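Polyhedrin (Antheraea mylitta cypovirus 4, PDB 5A9C) probably forms the crystalline matrix of polyhedra, the occlusion bodies in which cypovirus particles are embedded and protected outside the insect host. Local coordinates at residues 20-28 with 208-216; 50-61 with 172-183. One frame throughout, in Å; residues are numbered along the deposited sequence.

Contact 1: residues 20-28 with 208-216; sequences QEIITRQIN and ASSDAYISG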
loop_
_atom_site.group_PDB
_atom_site.type_symbol
_atom_site.label_atom_id
_atom_site.label_comp_id
_atom_site.label_asym_id
_atom_site.label_seq_id
_atom_site.Cartn_x
_atom_site.Cartn_y
_atom_site.Cartn_z
ATOM N N GLN A 20 38.687 14.819 -3.663
ATOM C CA GLN A 20 37.458 15.601 -3.635
ATOM C C GLN A 20 36.690 15.425 -4.946
ATOM O O GLN A 20 35.461 15.428 -4.960
ATOM C CB GLN A 20 37.764 17.082 -3.397
ATOM C CG GLN A 20 36.559 17.890 -2.941
ATOM C CD GLN A 20 36.079 17.483 -1.562
ATOM O OE1 GLN A 20 36.845 17.500 -0.596
ATOM N NE2 GLN A 20 34.808 17.109 -1.462
ATOM N N GLU A 21 37.426 15.281 -6.046
ATOM C CA GLU A 21 36.820 15.020 -7.349
ATOM C C GLU A 21 36.150 13.649 -7.375
ATOM O O GLU A 21 35.044 13.493 -7.893
ATOM C CB GLU A 21 37.864 15.115 -8.461
ATOM C CG GLU A 21 38.277 16.537 -8.811
ATOM C CD GLU A 21 39.477 16.583 -9.738
ATOM O OE1 GLU A 21 40.087 15.520 -9.983
ATOM O OE2 GLU A 21 39.812 17.683 -10.222
ATOM N N ILE A 22 36.825 12.655 -6.813
ATOM C CA ILE A 22 36.261 11.311 -6.738
ATOM C C ILE A 22 35.031 11.278 -5.837
ATOM O O ILE A 22 34.067 10.564 -6.118
ATOM C CB ILE A 22 37.298 10.289 -6.244
ATOM C CG1 ILE A 22 38.364 10.077 -7.316
ATOM C CG2 ILE A 22 36.625 8.969 -5.911
ATOM C CD1 ILE A 22 37.817 9.541 -8.622
ATOM N N ILE A 23 35.070 12.052 -4.756
ATOM C CA ILE A 23 33.934 12.151 -3.845
ATOM C C ILE A 23 32.736 12.777 -4.552
ATOM O O ILE A 23 31.604 12.313 -4.401
ATOM C CB ILE A 23 34.291 12.961 -2.584
ATOM C CG1 ILE A 23 35.174 12.124 -1.653
ATOM C CG2 ILE A 23 33.032 13.407 -1.850
ATOM C CD1 ILE A 23 35.820 12.920 -0.553
ATOM N N THR A 24 32.993 13.828 -5.329
ATOM C CA THR A 24 31.944 14.470 -6.111
ATOM C C THR A 24 31.357 13.473 -7.107
ATOM O O THR A 24 30.142 13.341 -7.220
ATOM C CB THR A 24 32.470 15.716 -6.864
ATOM O OG1 THR A 24 33.132 16.595 -5.945
ATOM C CG2 THR A 24 31.320 16.465 -7.525
ATOM N N ARG A 25 32.233 12.770 -7.820
ATOM C CA ARG A 25 31.812 11.754 -8.782
ATOM C C ARG A 25 31.019 10.651 -8.098
ATOM O O ARG A 25 29.996 10.201 -8.610
ATOM C CB ARG A 25 33.025 11.139 -9.483
ATOM C CG ARG A 25 33.768 12.086 -10.403
ATOM C CD ARG A 25 35.055 11.447 -10.898
ATOM N NE ARG A 25 35.649 12.198 -11.997
ATOM C CZ ARG A 25 35.299 12.049 -13.270
ATOM N NH1 ARG A 25 34.353 11.180 -13.600
ATOM N NH2 ARG A 25 35.892 12.770 -14.213
ATOM N N GLN A 26 31.505 10.214 -6.941
ATOM C CA GLN A 26 30.863 9.143 -6.194
ATOM C C GLN A 26 29.434 9.524 -5.824
ATOM O O GLN A 26 28.505 8.735 -5.986
ATOM C CB GLN A 26 31.675 8.831 -4.935
ATOM C CG GLN A 26 31.403 7.471 -4.331
ATOM C CD GLN A 26 32.374 7.143 -3.216
ATOM O OE1 GLN A 26 32.604 7.957 -2.323
ATOM N NE2 GLN A 26 32.961 5.952 -3.272
ATOM N N ILE A 27 29.260 10.742 -5.329
ATOM C CA ILE A 27 27.932 11.242 -4.995
ATOM C C ILE A 27 27.005 11.244 -6.213
ATOM O O ILE A 27 25.828 10.899 -6.111
ATOM C CB ILE A 27 28.010 12.657 -4.393
ATOM C CG1 ILE A 27 28.666 12.599 -3.010
ATOM C CG2 ILE A 27 26.623 13.279 -4.313
ATOM C CD1 ILE A 27 29.008 13.958 -2.423
ATOM N N ASN A 28 27.545 11.626 -7.367
ATOM C CA ASN A 28 26.758 11.699 -8.595
ATOM C C ASN A 28 26.485 10.331 -9.210
ATOM O O ASN A 28 25.571 10.180 -10.016
ATOM C CB ASN A 28 27.451 12.594 -9.627
ATOM C CG ASN A 28 27.235 14.070 -9.362
ATOM O OD1 ASN A 28 26.115 14.508 -9.105
ATOM N ND2 ASN A 28 28.309 14.845 -9.421
ATOM N N ALA A 208 17.087 24.159 -7.606
ATOM C CA ALA A 208 17.667 23.053 -6.857
ATOM C C ALA A 208 17.905 21.862 -7.775
ATOM O O ALA A 208 17.209 21.686 -8.775
ATOM C CB ALA A 208 16.772 22.664 -5.684
ATOM N N SER A 209 18.897 21.048 -7.435
ATOM C CA SER A 209 19.275 19.926 -8.281
ATOM C C SER A 209 19.924 18.830 -7.451
ATOM O O SER A 209 20.435 19.086 -6.364
ATOM C CB SER A 209 20.242 20.395 -9.373
ATOM O OG SER A 209 20.705 19.309 -10.155
ATOM N N SER A 210 19.900 17.607 -7.973
ATOM C CA SER A 210 20.555 16.483 -7.316
ATOM C C SER A 210 22.038 16.427 -7.665
ATOM O O SER A 210 22.821 15.799 -6.957
ATOM C CB SER A 210 19.883 15.169 -7.715
ATOM O OG SER A 210 18.523 15.164 -7.326
ATOM N N ASP A 211 22.411 17.081 -8.762
ATOM C CA ASP A 211 23.789 17.060 -9.250
ATOM C C ASP A 211 24.767 17.754 -8.306
ATOM O O ASP A 211 24.583 18.920 -7.949
ATOM C CB ASP A 211 23.873 17.716 -10.631
ATOM C CG ASP A 211 23.226 16.885 -11.716
ATOM O OD1 ASP A 211 22.443 15.969 -11.386
ATOM O OD2 ASP A 211 23.499 17.154 -12.907
ATOM N N ALA A 212 25.817 17.037 -7.918
ATOM C CA ALA A 212 26.855 17.602 -7.064
ATOM C C ALA A 212 27.940 18.275 -7.898
ATOM O O ALA A 212 28.433 17.699 -8.869
ATOM C CB ALA A 212 27.464 16.518 -6.178
ATOM N N TYR A 213 28.298 19.499 -7.515
ATOM C CA TYR A 213 29.351 20.264 -8.178
ATOM C C TYR A 213 30.488 20.505 -7.193
ATOM O O TYR A 213 30.246 20.880 -6.046
ATOM C CB TYR A 213 28.820 21.620 -8.650
ATOM C CG TYR A 213 27.965 21.592 -9.901
ATOM C CD1 TYR A 213 27.446 20.405 -10.395
ATOM C CD2 TYR A 213 27.672 22.770 -10.583
ATOM C CE1 TYR A 213 26.665 20.386 -11.537
ATOM C CE2 TYR A 213 26.894 22.761 -11.725
ATOM C CZ TYR A 213 26.391 21.565 -12.196
ATOM O OH TYR A 213 25.616 21.547 -13.331
ATOM N N ILE A 214 31.726 20.314 -7.639
ATOM C CA ILE A 214 32.878 20.414 -6.742
ATOM C C ILE A 214 33.122 21.831 -6.207
ATOM O O ILE A 214 33.678 22.005 -5.122
ATOM C CB ILE A 214 34.168 19.852 -7.395
ATOM C CG1 ILE A 214 35.275 19.692 -6.346
ATOM C CG2 ILE A 214 34.615 20.731 -8.558
ATOM C CD1 ILE A 214 36.510 18.971 -6.858
ATOM N N SER A 215 32.694 22.841 -6.957
ATOM C CA SER A 215 32.850 24.228 -6.518
ATOM C C SER A 215 31.518 24.970 -6.416
ATOM O O SER A 215 31.492 26.196 -6.324
ATOM C CB SER A 215 33.794 24.983 -7.456
ATOM O OG SER A 215 35.102 24.443 -7.399
ATOM N N GLY A 216 30.416 24.228 -6.422
ATOM C CA GLY A 216 29.104 24.843 -6.466
ATOM C C GLY A 216 28.897 25.520 -7.809
ATOM O O GLY A 216 29.476 25.101 -8.811
#
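The carboxamide oxygen of N28 is gripped from the facing loop: A212 N donates to N28 OD1 at 2.8 Å, in the carbonyl plane and on a lone pair. A weak bond from H131 NE2 reaches the same oxygen. The other half of the amide answers in kind, N28 ND2 donating a hydrogen bond to A212 O at 2.9 Å with an N-H...O angle of 169°. Because A212 O lies within 2° of the amide plane, one flat side chain reads both the N-H and the C=O of a single residue, much as a neighbouring strand would, and its rotation is fixed by the pair. A212 also turns its methyl to the helix, where CB meets I27 CG2 at 3.8 Å. One turn back, T24 presents its methyl: CG2, anti to the backbone N, comes within 3.4 Å of A212 O. Its hydroxyl, OG1, folds back on Q20 O at 2.8 Å, and Q20 O receives T24 N from the opposite face of its plane. Further toward the start of the helix segment, I214 stretches out with CG1 anti to its own N (chi1 -168°), carrying CD1 to E21 CG at 3.6 Å, while the E21 carboxylate is engaged by R17. The chemistry thus implies that a loop without regular structure is held to helix 15-29 by a paired amide-to-backbone bond, with aliphatic contacts extending the hold along the helix.

Contact 2: residues 50-61 with 172-183; sequences RYKAFDYVFPDY and NNIVCPNVIEFN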
loop_
_atom_site.group_PDB
_atom_site.type_symbol
_atom_site.label_atom_id
_atom_site.label_comp_id
_atom_site.label_asym_id
_atom_site.label_seq_id
_atom_site.Cartn_x
_atom_site.Cartn_y
_atom_site.Cartn_z
ATOM N N ARG A 50 1.435 29.064 0.971
ATOM C CA ARG A 50 1.964 27.885 1.644
ATOM C C ARG A 50 2.093 26.729 0.657
ATOM O O ARG A 50 1.466 26.733 -0.400
ATOM C CB ARG A 50 1.049 27.472 2.798
ATOM C CG ARG A 50 0.777 28.580 3.799
ATOM C CD ARG A 50 -0.036 28.068 4.977
ATOM N NE ARG A 50 0.571 28.456 6.245
ATOM C CZ ARG A 50 1.409 27.692 6.937
ATOM N NH1 ARG A 50 1.737 26.486 6.488
ATOM N NH2 ARG A 50 1.918 28.131 8.080
ATOM N N TYR A 51 2.916 25.749 1.016
ATOM C CA TYR A 51 3.112 24.549 0.211
ATOM C C TYR A 51 2.990 23.312 1.088
ATOM O O TYR A 51 3.227 23.368 2.295
ATOM C CB TYR A 51 4.504 24.543 -0.430
ATOM C CG TYR A 51 4.681 25.462 -1.621
ATOM C CD1 TYR A 51 4.775 26.840 -1.457
ATOM C CD2 TYR A 51 4.781 24.947 -2.910
ATOM C CE1 TYR A 51 4.948 27.679 -2.544
ATOM C CE2 TYR A 51 4.959 25.781 -4.005
ATOM C CZ TYR A 51 5.038 27.144 -3.816
ATOM O OH TYR A 51 5.211 27.975 -4.900
ATOM N N LYS A 52 2.620 22.195 0.476
ATOM C CA LYS A 52 2.691 20.906 1.150
ATOM C C LYS A 52 3.417 19.914 0.256
ATOM O O LYS A 52 3.116 19.800 -0.931
ATOM C CB LYS A 52 1.303 20.382 1.518
ATOM C CG LYS A 52 1.350 19.094 2.330
ATOM C CD LYS A 52 0.093 18.885 3.161
ATOM C CE LYS A 52 -1.127 18.614 2.300
ATOM N NZ LYS A 52 -2.351 18.411 3.136
ATOM N N ALA A 53 4.382 19.204 0.828
ATOM C CA ALA A 53 5.200 18.287 0.050
ATOM C C ALA A 53 4.914 16.833 0.403
ATOM O O ALA A 53 4.835 16.470 1.576
ATOM C CB ALA A 53 6.680 18.601 0.248
ATOM N N PHE A 54 4.737 16.014 -0.628
ATOM C CA PHE A 54 4.664 14.569 -0.466
ATOM C C PHE A 54 5.973 13.975 -0.971
ATOM O O PHE A 54 6.204 13.883 -2.177
ATOM C CB PHE A 54 3.464 14.000 -1.221
ATOM C CG PHE A 54 2.152 14.591 -0.790
ATOM C CD1 PHE A 54 1.701 15.782 -1.337
ATOM C CD2 PHE A 54 1.387 13.977 0.187
ATOM C CE1 PHE A 54 0.503 16.337 -0.931
ATOM C CE2 PHE A 54 0.188 14.529 0.596
ATOM C CZ PHE A 54 -0.254 15.710 0.037
ATOM N N ASP A 55 6.823 13.582 -0.028
ATOM C CA ASP A 55 8.205 13.209 -0.306
ATOM C C ASP A 55 8.400 11.699 -0.207
ATOM O O ASP A 55 8.284 11.123 0.875
ATOM C CB ASP A 55 9.112 13.917 0.699
ATOM C CG ASP A 55 10.580 13.806 0.353
ATOM O OD1 ASP A 55 10.947 12.955 -0.480
ATOM O OD2 ASP A 55 11.368 14.577 0.936
ATOM N N TYR A 56 8.698 11.064 -1.338
ATOM C CA TYR A 56 8.836 9.612 -1.391
ATOM C C TYR A 56 10.272 9.198 -1.693
ATOM O O TYR A 56 10.865 9.657 -2.666
ATOM C CB TYR A 56 7.919 9.014 -2.463
ATOM C CG TYR A 56 6.461 9.401 -2.336
ATOM C CD1 TYR A 56 5.974 10.545 -2.950
ATOM C CD2 TYR A 56 5.575 8.619 -1.606
ATOM C CE1 TYR A 56 4.646 10.905 -2.845
ATOM C CE2 TYR A 56 4.242 8.969 -1.487
ATOM C CZ TYR A 56 3.783 10.116 -2.111
ATOM O OH TYR A 56 2.461 10.473 -2.001
ATOM N N VAL A 57 10.827 8.329 -0.856
ATOM C CA VAL A 57 12.082 7.665 -1.184
ATOM C C VAL A 57 11.829 6.169 -1.339
ATOM O O VAL A 57 11.077 5.576 -0.564
ATOM C CB VAL A 57 13.194 7.947 -0.154
ATOM C CG1 VAL A 57 13.481 9.439 -0.091
ATOM C CG2 VAL A 57 12.813 7.421 1.222
ATOM N N PHE A 58 12.456 5.574 -2.349
ATOM C CA PHE A 58 12.155 4.205 -2.760
ATOM C C PHE A 58 13.264 3.689 -3.669
ATOM O O PHE A 58 13.839 4.457 -4.438
ATOM C CB PHE A 58 10.831 4.179 -3.524
ATOM C CG PHE A 58 10.843 5.019 -4.773
ATOM C CD1 PHE A 58 10.706 6.397 -4.696
ATOM C CD2 PHE A 58 11.010 4.437 -6.016
ATOM C CE1 PHE A 58 10.726 7.176 -5.839
ATOM C CE2 PHE A 58 11.028 5.209 -7.164
ATOM C CZ PHE A 58 10.884 6.583 -7.073
ATOM N N PRO A 59 13.561 2.385 -3.592
ATOM C CA PRO A 59 14.682 1.803 -4.339
ATOM C C PRO A 59 14.369 1.288 -5.749
ATOM O O PRO A 59 15.289 1.223 -6.566
ATOM C CB PRO A 59 15.108 0.633 -3.453
ATOM C CG PRO A 59 13.840 0.198 -2.803
ATOM C CD PRO A 59 13.038 1.462 -2.569
ATOM N N ASP A 60 13.121 0.928 -6.037
ATOM C CA ASP A 60 12.826 0.253 -7.303
ATOM C C ASP A 60 11.732 0.907 -8.145
ATOM O O ASP A 60 11.920 1.150 -9.340
ATOM C CB ASP A 60 12.485 -1.216 -7.053
ATOM C CG ASP A 60 13.665 -1.998 -6.513
ATOM O OD1 ASP A 60 14.717 -2.022 -7.186
ATOM O OD2 ASP A 60 13.538 -2.586 -5.420
ATOM N N TYR A 61 10.585 1.175 -7.532
ATOM C CA TYR A 61 9.480 1.794 -8.252
ATOM C C TYR A 61 8.529 2.507 -7.304
ATOM O O TYR A 61 8.432 2.175 -6.122
ATOM C CB TYR A 61 8.715 0.757 -9.083
ATOM C CG TYR A 61 8.083 -0.334 -8.253
ATOM C CD1 TYR A 61 6.796 -0.191 -7.744
ATOM C CD2 TYR A 61 8.775 -1.502 -7.965
ATOM C CE1 TYR A 61 6.220 -1.184 -6.974
ATOM C CE2 TYR A 61 8.206 -2.501 -7.198
ATOM C CZ TYR A 61 6.929 -2.336 -6.703
ATOM O OH TYR A 61 6.361 -3.331 -5.939
ATOM N N ASN A 172 11.928 -5.947 -1.906
ATOM C CA ASN A 172 12.948 -4.971 -1.535
ATOM C C ASN A 172 12.430 -3.536 -1.584
ATOM O O ASN A 172 13.017 -2.630 -0.990
ATOM C CB ASN A 172 14.158 -5.114 -2.461
ATOM C CG ASN A 172 15.232 -4.089 -2.184
ATOM O OD1 ASN A 172 15.226 -2.996 -2.750
ATOM N ND2 ASN A 172 16.173 -4.439 -1.315
ATOM N N ASN A 173 11.325 -3.338 -2.293
ATOM C CA ASN A 173 10.814 -1.994 -2.543
ATOM C C ASN A 173 9.909 -1.444 -1.440
ATOM O O ASN A 173 8.685 -1.553 -1.513
ATOM C CB ASN A 173 10.101 -1.942 -3.896
ATOM C CG ASN A 173 9.735 -0.531 -4.305
ATOM O OD1 ASN A 173 10.605 0.286 -4.604
ATOM N ND2 ASN A 173 8.441 -0.239 -4.323
ATOM N N ILE A 174 10.522 -0.846 -0.422
ATOM C CA ILE A 174 9.774 -0.186 0.641
ATOM C C ILE A 174 9.719 1.315 0.383
ATOM O O ILE A 174 10.723 2.015 0.535
ATOM C CB ILE A 174 10.408 -0.435 2.030
ATOM C CG1 ILE A 174 10.360 -1.923 2.387
ATOM C CG2 ILE A 174 9.709 0.396 3.093
ATOM C CD1 ILE A 174 10.936 -2.239 3.758
ATOM N N VAL A 175 8.549 1.802 -0.018
ATOM C CA VAL A 175 8.352 3.226 -0.250
ATOM C C VAL A 175 8.186 3.961 1.077
ATOM O O VAL A 175 7.333 3.609 1.892
ATOM C CB VAL A 175 7.119 3.494 -1.140
ATOM C CG1 VAL A 175 6.879 4.992 -1.281
ATOM C CG2 VAL A 175 7.300 2.846 -2.507
ATOM N N CYS A 176 9.012 4.981 1.290
ATOM C CA CYS A 176 8.973 5.742 2.531
ATOM C C CYS A 176 8.477 7.161 2.285
ATOM O O CYS A 176 9.243 8.024 1.854
ATOM C CB CYS A 176 10.358 5.776 3.172
ATOM S SG CYS A 176 11.049 4.147 3.467
ATOM N N PRO A 177 7.186 7.399 2.548
ATOM C CA PRO A 177 6.549 8.704 2.351
ATOM C C PRO A 177 6.671 9.615 3.564
ATOM O O PRO A 177 6.593 9.154 4.705
ATOM C CB PRO A 177 5.067 8.345 2.143
ATOM C CG PRO A 177 5.008 6.833 2.078
ATOM C CD PRO A 177 6.192 6.358 2.846
ATOM N N ASN A 178 6.867 10.902 3.308
ATOM C CA ASN A 178 6.716 11.926 4.331
ATOM C C ASN A 178 5.897 13.091 3.800
ATOM O O ASN A 178 6.018 13.471 2.634
ATOM C CB ASN A 178 8.070 12.419 4.837
ATOM C CG ASN A 178 8.556 11.641 6.038
ATOM O OD1 ASN A 178 8.035 11.798 7.144
ATOM N ND2 ASN A 178 9.557 10.795 5.830
ATOM N N VAL A 179 5.052 13.649 4.656
ATOM C CA VAL A 179 4.277 14.821 4.290
ATOM C C VAL A 179 4.816 16.005 5.073
ATOM O O VAL A 179 4.886 15.969 6.302
ATOM C CB VAL A 179 2.780 14.633 4.581
ATOM C CG1 VAL A 179 1.990 15.823 4.067
ATOM C CG2 VAL A 179 2.280 13.345 3.946
ATOM N N ILE A 180 5.214 17.047 4.354
ATOM C CA ILE A 180 5.848 18.200 4.973
ATOM C C ILE A 180 5.113 19.482 4.615
ATOM O O ILE A 180 4.821 19.737 3.446
ATOM C CB ILE A 180 7.316 18.313 4.542
ATOM C CG1 ILE A 180 8.024 16.976 4.768
ATOM C CG2 ILE A 180 8.015 19.441 5.295
ATOM C CD1 ILE A 180 9.434 16.946 4.274
ATOM N N GLU A 181 4.810 20.279 5.635
ATOM C CA GLU A 181 4.142 21.559 5.444
ATOM C C GLU A 181 5.151 22.700 5.491
ATOM O O GLU A 181 5.995 22.754 6.383
ATOM C CB GLU A 181 3.065 21.762 6.513
ATOM C CG GLU A 181 1.935 20.743 6.453
ATOM C CD GLU A 181 0.922 20.929 7.568
ATOM O OE1 GLU A 181 1.293 21.482 8.624
ATOM O OE2 GLU A 181 -0.246 20.522 7.387
ATOM N N PHE A 182 5.063 23.602 4.520
ATOM C CA PHE A 182 5.937 24.765 4.463
ATOM C C PHE A 182 5.117 26.045 4.551
ATOM O O PHE A 182 4.049 26.148 3.946
ATOM C CB PHE A 182 6.744 24.767 3.163
ATOM C CG PHE A 182 7.606 23.550 2.980
ATOM C CD1 PHE A 182 7.114 22.427 2.335
ATOM C CD2 PHE A 182 8.912 23.535 3.441
ATOM C CE1 PHE A 182 7.907 21.309 2.159
ATOM C CE2 PHE A 182 9.708 22.420 3.270
ATOM C CZ PHE A 182 9.206 21.306 2.626
ATOM N N ASN A 183 5.621 27.021 5.301
ATOM C CA ASN A 183 4.937 28.304 5.442
ATOM C C ASN A 183 5.084 29.183 4.203
ATOM O O ASN A 183 4.152 29.886 3.818
ATOM C CB ASN A 183 5.444 29.054 6.678
ATOM C CG ASN A 183 5.168 28.308 7.969
ATOM O OD1 ASN A 183 4.198 27.557 8.070
ATOM N ND2 ASN A 183 6.025 28.509 8.964
HETATM O O HOH W 1 -2.642 19.570 5.639
#
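This is an antiparallel strand pairing at one margin of the six-stranded sheet, where strand 176-182, outermost within its chain, lies along strand 51-58. Eight backbone hydrogen bonds join Y51, A53, D55 and V57 to F182, I180, N178 and C176; the bond from D55 N to N178 O measures 2.8 Å and is nearly straight, at 177°. The non-hydrogen-bonded pairs put K52, F54 and Y56 beside E181, V179 and P177. On that face K52 lays CD against V179 CG1 at 3.7 Å, and its ammonium reaches E181 OE2 through a water besides bonding the carbonyls of L72 and E70. Y56 takes V175 CG1 at its ring edge, with P177 CB 3.8 Å from Y56 CE2. The face of A53 and F182 is closed differently: A53 CB sits in the plane of the F182 ring, 3.5 Å from CE1 at its edge, and Y191 of helix 185-195 meets the same ring edge-to-face. Beyond the V57-C176 end of the ladder, the side chain of N173 takes over the pairing. Its CG lies anti to the backbone N (chi1 -171°), which brings OD1 to D60 N at 3.0 Å and Y61 N at 3.1 Å, both donors coming from the same face of the amide. N173 ND2 bonds Y61 O in return and rests 3.4 Å above the centre of the Y61 ring. The alternation of hydrogen-bonded and non-hydrogen-bonded pairs is typical of an antiparallel beta sheet, here the six-stranded sheet of this polyhedrin.

Place in the fold sets the chemistry of the two contacts. Contact 2 is partly buried, centred about 9 Å from the centre of the chain, and joins two strands of one sheet; contact 1 is a surface contact about 20 Å out, tying the N-terminal helix to a loop late in the chain. They share no element, and their nearest atoms stay about 10 Å apart. A regular backbone ladder carries contact 2, whereas a single residue supplies both bonds across contact 1; yet in each an asparagine amide stands in for a peptide partner. Both also touch the second subunit, R111 of that copy packing at contact 1 and its F65 at contact 2.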